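Local coordinates for protein transcriptional regulator nlh2 (Aquifex aeolicus, PDB 4G3V) that probably regulates transcription as a GAF-controlled sigma54 activator, represented here by its GAF domain in an inactive state, at residues S38-E43 against E143-T148; G79-R84 against K127-I132. All blocks are in the same frame, centred on the assembly; numbering follows the deposited sequence.

Contact 1. Residues S38-E43 against E143-T148; sequences SYLGVE and ENFYQT
The backbone O of Leu40 accepts a hydrogen bond from Lys134 NZ while the leucine side chain packs on the Phe145 ring, so this residue of the GAF fold is held both to the end of the central strand 125-135 and to the long helix 139-162. Helix 25-40 ends here. Gly41 takes a positive phi (76°) and turns the chain out of the helix, and Val42, just after it, keeps a backbone hydrogen bond to Leu36 of the helix. Leu40, in the last turn, already faces the Phe145 ring, and the exit at Gly41 brings Val42 round to it as well, although the nearest CA atoms, those of Leu40 and Phe145, stay 9.4 Å apart. That gap is bridged by side chains. Phe145 extends from helix 139-162 with CG anti to its backbone N (chi1 -160°), presenting CZ and CE1 to the opposing segment. Leu40 meets this end twice: its CB lies 3.9 Å from Phe145 CZ, just beyond the rim, and its CD1 branch approaches the same end of the ring obliquely. The leucine and phenylalanine side chains run alongside each other, pointing opposite ways. Val42 comes differently, its CG2 methyl sitting near the ring plane at the edge, 3.9 Å from Phe145 CZ. All the residues that touch are buried, and the contacts between them are apolar, van der Waals packing. Beyond the pair, Phe136 makes an edge-to-face stack with Phe145, and Ile132 and Lys134 of strand 125-135 pack on both Val42 and Phe145. One turn along helix 139-162, Thr148 also packs on Gln147 of the second subunit, which places this corner beside the dimer interface. Leu40 CD1 touches two residues of helix 139-162, Phe145 CZ at 3.8 Å and Thr148 CG2 at 4.2 Å.

Contact 2. Residues G79-R84 against K127-I132; sequences GKVFQR and KGVITI
Helix 76-84 of the GAF domain lies against one face of the antiparallel sheet, and here it rests on strand 125-135 through a single valine. Val129 points its side chain at the helix and lodges its CG2 methyl against the backbone between Val81 and Phe82. The closest approach is to the main chain: Val129 CG2 lies 3.9 Å from Phe82 N. Next to it, Val81 CG1 meets the same methyl at 4.1 Å, the two valine side chains crossing at a slant. The third partner is Phe82 CB, 4.2 Å from Val129 CG2. Beyond CB the phenylalanine turns aside: with CG anti to the backbone N (chi1 178°), the side chain packs on Arg50 and Lys73, and of it only CB approaches Val129. The close fit of one methyl against helix backbone agrees with a CA separation of 6.5 Å between Phe82 and Val129. Two flanking elements complete the seat. Val81 also packs on Ala117 and Pro119 of the adjoining strand 113-122, and Thr131, two residues beyond Val129, hydrogen-bonds through OG1 to Thr78 OG1 at the start of the helix. At the start of 127-132, a classic beta bulge sets Lys127 and Gly128 opposite the single residue Ile120, just before Val129. Ile130 turns to the other face of the sheet, packing on Ile152 and Leu156 of helix 139-162. A central antiparallel sheet covered by helices on both faces is typical of the GAF fold.

Both contacts are buried and apolar, and strand 125-135 joins them, followed in the chain, after a short connection, by helix 139-162. Contact 2 packs a short helix on one face of the sheet. Contact 1 lies on the other face, where the two longer helices meet near the second subunit. Their centres are about 17 Å apart, yet they touch through Ile132: its CB lies 3.7 Å from Val42 CG1, and its CD1 packs on the Phe145 ring. An aromatic ring spans the wide gap in contact 1, whereas a lone methyl meeting helix backbone suffices in contact 2. Along the chain, contact 2 is nested within the loop closed by contact 1.

Contact 1. Residues S38-E43 against E143-T148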
loop_
_atom_site.group_PDB
_atom_site.type_symbol
_atom_site.label_atom_id
_atom_site.label_comp_id
_atom_site.label_asym_id
_atom_site.label_seq_id
_atom_site.Cartn_x
_atom_site.Cartn_y
_atom_site.Cartn_z
ATOM N N SER A 38 16.159 6.387 4.848
ATOM C CA SER A 38 16.526 5.879 6.166
ATOM C C SER A 38 16.127 4.406 6.375
ATOM O O SER A 38 16.865 3.649 6.999
ATOM C CB SER A 38 15.932 6.773 7.259
ATOM O OG SER A 38 14.527 6.616 7.331
ATOM N N TYR A 39 14.971 3.998 5.854
ATOM C CA TYR A 39 14.523 2.616 5.995
ATOM C C TYR A 39 15.082 1.688 4.909
ATOM O O TYR A 39 15.491 0.556 5.209
ATOM C CB TYR A 39 12.994 2.525 5.973
ATOM C CG TYR A 39 12.301 2.947 7.258
ATOM C CD1 TYR A 39 12.256 4.283 7.644
ATOM C CD2 TYR A 39 11.663 2.009 8.070
ATOM C CE1 TYR A 39 11.609 4.671 8.805
ATOM C CE2 TYR A 39 11.009 2.391 9.232
ATOM C CZ TYR A 39 10.988 3.723 9.594
ATOM O OH TYR A 39 10.349 4.118 10.763
ATOM N N LEU A 40 15.102 2.148 3.656
ATOM C CA LEU A 40 15.393 1.251 2.529
ATOM C C LEU A 40 16.645 1.579 1.718
ATOM O O LEU A 40 16.925 0.894 0.728
ATOM C CB LEU A 40 14.199 1.206 1.566
ATOM C CG LEU A 40 12.901 0.661 2.152
ATOM C CD1 LEU A 40 11.855 0.547 1.067
ATOM C CD2 LEU A 40 13.135 -0.694 2.820
ATOM N N GLY A 41 17.377 2.621 2.106
ATOM C CA GLY A 41 18.656 2.936 1.488
ATOM C C GLY A 41 18.552 3.574 0.115
ATOM O O GLY A 41 19.478 3.482 -0.702
ATOM N N VAL A 42 17.431 4.220 -0.153
ATOM C CA VAL A 42 17.227 4.869 -1.444
ATOM C C VAL A 42 17.856 6.247 -1.410
ATOM O O VAL A 42 17.304 7.170 -0.818
ATOM C CB VAL A 42 15.735 4.998 -1.774
ATOM C CG1 VAL A 42 15.536 5.812 -3.042
ATOM C CG2 VAL A 42 15.113 3.622 -1.902
ATOM N N GLU A 43 19.011 6.385 -2.056
ATOM C CA GLU A 43 19.817 7.592 -1.912
ATOM C C GLU A 43 19.424 8.727 -2.862
ATOM O O GLU A 43 19.699 9.884 -2.580
ATOM C CB GLU A 43 21.307 7.238 -2.058
ATOM C CG GLU A 43 21.858 6.441 -0.859
ATOM C CD GLU A 43 22.985 5.480 -1.230
ATOM O OE1 GLU A 43 22.683 4.391 -1.765
ATOM O OE2 GLU A 43 24.168 5.797 -0.983
ATOM N N GLU A 143 12.896 -7.118 -8.378
ATOM C CA GLU A 143 11.473 -7.341 -8.612
ATOM C C GLU A 143 10.668 -7.230 -7.319
ATOM O O GLU A 143 9.565 -6.680 -7.309
ATOM C CB GLU A 143 11.237 -8.705 -9.270
ATOM C CG GLU A 143 11.705 -8.778 -10.725
ATOM C CD GLU A 143 11.498 -10.159 -11.348
ATOM O OE1 GLU A 143 10.637 -10.920 -10.849
ATOM O OE2 GLU A 143 12.199 -10.483 -12.335
ATOM N N ASN A 144 11.220 -7.737 -6.226
ATOM C CA ASN A 144 10.548 -7.636 -4.939
ATOM C C ASN A 144 10.440 -6.185 -4.483
ATOM O O ASN A 144 9.402 -5.744 -3.983
ATOM C CB ASN A 144 11.288 -8.456 -3.884
ATOM C CG ASN A 144 10.667 -8.328 -2.504
ATOM O OD1 ASN A 144 9.582 -8.858 -2.246
ATOM N ND2 ASN A 144 11.357 -7.629 -1.606
ATOM N N PHE A 145 11.521 -5.439 -4.672
ATOM C CA PHE A 145 11.567 -4.055 -4.245
ATOM C C PHE A 145 10.553 -3.226 -5.029
ATOM O O PHE A 145 9.919 -2.306 -4.488
ATOM C CB PHE A 145 12.973 -3.510 -4.460
ATOM C CG PHE A 145 13.280 -2.300 -3.646
ATOM C CD1 PHE A 145 13.714 -2.428 -2.345
ATOM C CD2 PHE A 145 13.157 -1.041 -4.184
ATOM C CE1 PHE A 145 14.010 -1.312 -1.593
ATOM C CE2 PHE A 145 13.443 0.080 -3.441
ATOM C CZ PHE A 145 13.867 -0.052 -2.145
ATOM N N TYR A 146 10.376 -3.565 -6.301
ATOM C CA TYR A 146 9.446 -2.839 -7.134
ATOM C C TYR A 146 8.045 -2.834 -6.525
ATOM O O TYR A 146 7.351 -1.824 -6.590
ATOM C CB TYR A 146 9.383 -3.410 -8.563
ATOM C CG TYR A 146 7.997 -3.295 -9.127
ATOM C CD1 TYR A 146 7.434 -2.046 -9.372
ATOM C CD2 TYR A 146 7.227 -4.423 -9.372
ATOM C CE1 TYR A 146 6.138 -1.926 -9.860
ATOM C CE2 TYR A 146 5.941 -4.315 -9.857
ATOM C CZ TYR A 146 5.399 -3.065 -10.099
ATOM O OH TYR A 146 4.116 -2.955 -10.592
ATOM N N GLN A 147 7.621 -3.950 -5.943
ATOM C CA GLN A 147 6.259 -4.047 -5.408
ATOM C C GLN A 147 6.063 -2.969 -4.345
ATOM O O GLN A 147 5.019 -2.299 -4.281
ATOM C CB GLN A 147 5.988 -5.445 -4.823
ATOM C CG GLN A 147 4.511 -5.692 -4.442
ATOM C CD GLN A 147 4.202 -7.151 -4.056
ATOM O OE1 GLN A 147 5.106 -7.979 -3.923
ATOM N NE2 GLN A 147 2.913 -7.467 -3.889
ATOM N N THR A 148 7.077 -2.786 -3.515
ATOM C CA THR A 148 6.990 -1.807 -2.444
ATOM C C THR A 148 6.953 -0.365 -2.965
ATOM O O THR A 148 6.191 0.463 -2.464
ATOM C CB THR A 148 8.134 -1.994 -1.455
ATOM O OG1 THR A 148 7.938 -3.227 -0.758
ATOM C CG2 THR A 148 8.162 -0.869 -0.454
#

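Contact 2. Residues G79-R84 against K127-I132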
loop_
_atom_site.group_PDB
_atom_site.type_symbol
_atom_site.label_atom_id
_atom_site.label_comp_id
_atom_site.label_asym_id
_atom_site.label_seq_id
_atom_site.Cartn_x
_atom_site.Cartn_y
_atom_site.Cartn_z
ATOM N N GLY A 79 8.697 9.689 -18.128
ATOM C CA GLY A 79 7.647 10.149 -19.025
ATOM C C GLY A 79 6.782 9.016 -19.561
ATOM O O GLY A 79 5.596 9.202 -19.832
ATOM N N LYS A 80 7.364 7.835 -19.720
ATOM C CA LYS A 80 6.586 6.690 -20.184
ATOM C C LYS A 80 5.632 6.195 -19.099
ATOM O O LYS A 80 4.496 5.825 -19.387
ATOM C CB LYS A 80 7.502 5.566 -20.663
ATOM C CG LYS A 80 8.107 5.829 -22.036
ATOM C CD LYS A 80 9.196 4.818 -22.359
ATOM C CE LYS A 80 9.611 4.906 -23.809
ATOM N NZ LYS A 80 10.096 6.265 -24.167
ATOM N N VAL A 81 6.081 6.208 -17.850
ATOM C CA VAL A 81 5.209 5.815 -16.746
ATOM C C VAL A 81 4.056 6.803 -16.661
ATOM O O VAL A 81 2.913 6.419 -16.430
ATOM C CB VAL A 81 5.978 5.755 -15.411
ATOM C CG1 VAL A 81 5.020 5.465 -14.258
ATOM C CG2 VAL A 81 7.072 4.667 -15.483
ATOM N N PHE A 82 4.376 8.080 -16.858
ATOM C CA PHE A 82 3.386 9.155 -16.890
ATOM C C PHE A 82 2.326 8.875 -17.954
ATOM O O PHE A 82 1.128 8.952 -17.693
ATOM C CB PHE A 82 4.121 10.472 -17.180
ATOM C CG PHE A 82 3.229 11.691 -17.305
ATOM C CD1 PHE A 82 1.965 11.729 -16.755
ATOM C CD2 PHE A 82 3.689 12.807 -17.988
ATOM C CE1 PHE A 82 1.165 12.881 -16.887
ATOM C CE2 PHE A 82 2.903 13.954 -18.125
ATOM C CZ PHE A 82 1.646 13.990 -17.577
ATOM N N GLN A 83 2.776 8.521 -19.145
ATOM C CA GLN A 83 1.890 8.290 -20.289
ATOM C C GLN A 83 0.976 7.084 -20.126
ATOM O O GLN A 83 -0.234 7.180 -20.359
ATOM C CB GLN A 83 2.721 8.089 -21.550
ATOM C CG GLN A 83 1.880 7.744 -22.765
ATOM C CD GLN A 83 2.716 7.272 -23.926
ATOM O OE1 GLN A 83 3.894 7.618 -24.030
ATOM N NE2 GLN A 83 2.115 6.455 -24.809
ATOM N N ARG A 84 1.554 5.949 -19.738
ATOM C CA ARG A 84 0.817 4.685 -19.731
ATOM C C ARG A 84 0.226 4.329 -18.388
ATOM O O ARG A 84 -0.669 3.487 -18.316
ATOM C CB ARG A 84 1.711 3.540 -20.176
ATOM C CG ARG A 84 2.144 3.668 -21.597
ATOM C CD ARG A 84 2.649 2.347 -22.183
ATOM N NE ARG A 84 3.190 2.615 -23.509
ATOM C CZ ARG A 84 2.452 2.724 -24.601
ATOM N NH1 ARG A 84 1.139 2.509 -24.552
ATOM N NH2 ARG A 84 3.042 3.024 -25.739
ATOM N N LYS A 127 -1.542 11.293 -11.817
ATOM C CA LYS A 127 -1.360 12.648 -11.328
ATOM C C LYS A 127 0.091 12.915 -10.963
ATOM O O LYS A 127 0.449 14.031 -10.617
ATOM C CB LYS A 127 -2.236 12.869 -10.101
ATOM C CG LYS A 127 -3.711 12.665 -10.354
ATOM C CD LYS A 127 -4.190 13.624 -11.412
ATOM C CE LYS A 127 -5.670 13.941 -11.252
ATOM N NZ LYS A 127 -6.077 15.061 -12.144
ATOM N N GLY A 128 0.920 11.874 -10.994
ATOM C CA GLY A 128 2.334 12.032 -10.717
ATOM C C GLY A 128 3.096 10.730 -10.883
ATOM O O GLY A 128 2.534 9.687 -11.253
ATOM N N VAL A 129 4.393 10.797 -10.626
ATOM C CA VAL A 129 5.250 9.608 -10.667
ATOM C C VAL A 129 6.254 9.706 -9.535
ATOM O O VAL A 129 6.749 10.800 -9.246
ATOM C CB VAL A 129 6.027 9.521 -12.009
ATOM C CG1 VAL A 129 7.064 8.386 -11.978
ATOM C CG2 VAL A 129 5.046 9.383 -13.192
ATOM N N ILE A 130 6.529 8.587 -8.866
ATOM C CA ILE A 130 7.657 8.548 -7.939
ATOM C C ILE A 130 8.735 7.710 -8.594
ATOM O O ILE A 130 8.467 6.606 -9.076
ATOM C CB ILE A 130 7.280 7.999 -6.555
ATOM C CG1 ILE A 130 8.532 7.820 -5.692
ATOM C CG2 ILE A 130 6.510 6.693 -6.657
ATOM C CD1 ILE A 130 8.233 7.459 -4.230
ATOM N N THR A 131 9.947 8.265 -8.632
ATOM C CA THR A 131 11.085 7.634 -9.279
ATOM C C THR A 131 12.232 7.513 -8.284
ATOM O O THR A 131 12.589 8.489 -7.605
ATOM C CB THR A 131 11.544 8.457 -10.475
ATOM O OG1 THR A 131 10.494 8.486 -11.455
ATOM C CG2 THR A 131 12.828 7.888 -11.091
ATOM N N ILE A 132 12.812 6.327 -8.202
ATOM C CA ILE A 132 13.926 6.098 -7.291
ATOM C C ILE A 132 15.083 5.420 -8.009
ATOM O O ILE A 132 14.890 4.712 -8.993
ATOM C CB ILE A 132 13.511 5.248 -6.057
ATOM C CG1 ILE A 132 13.247 3.794 -6.428
ATOM C CG2 ILE A 132 12.261 5.815 -5.401
ATOM C CD1 ILE A 132 14.403 2.876 -6.185
#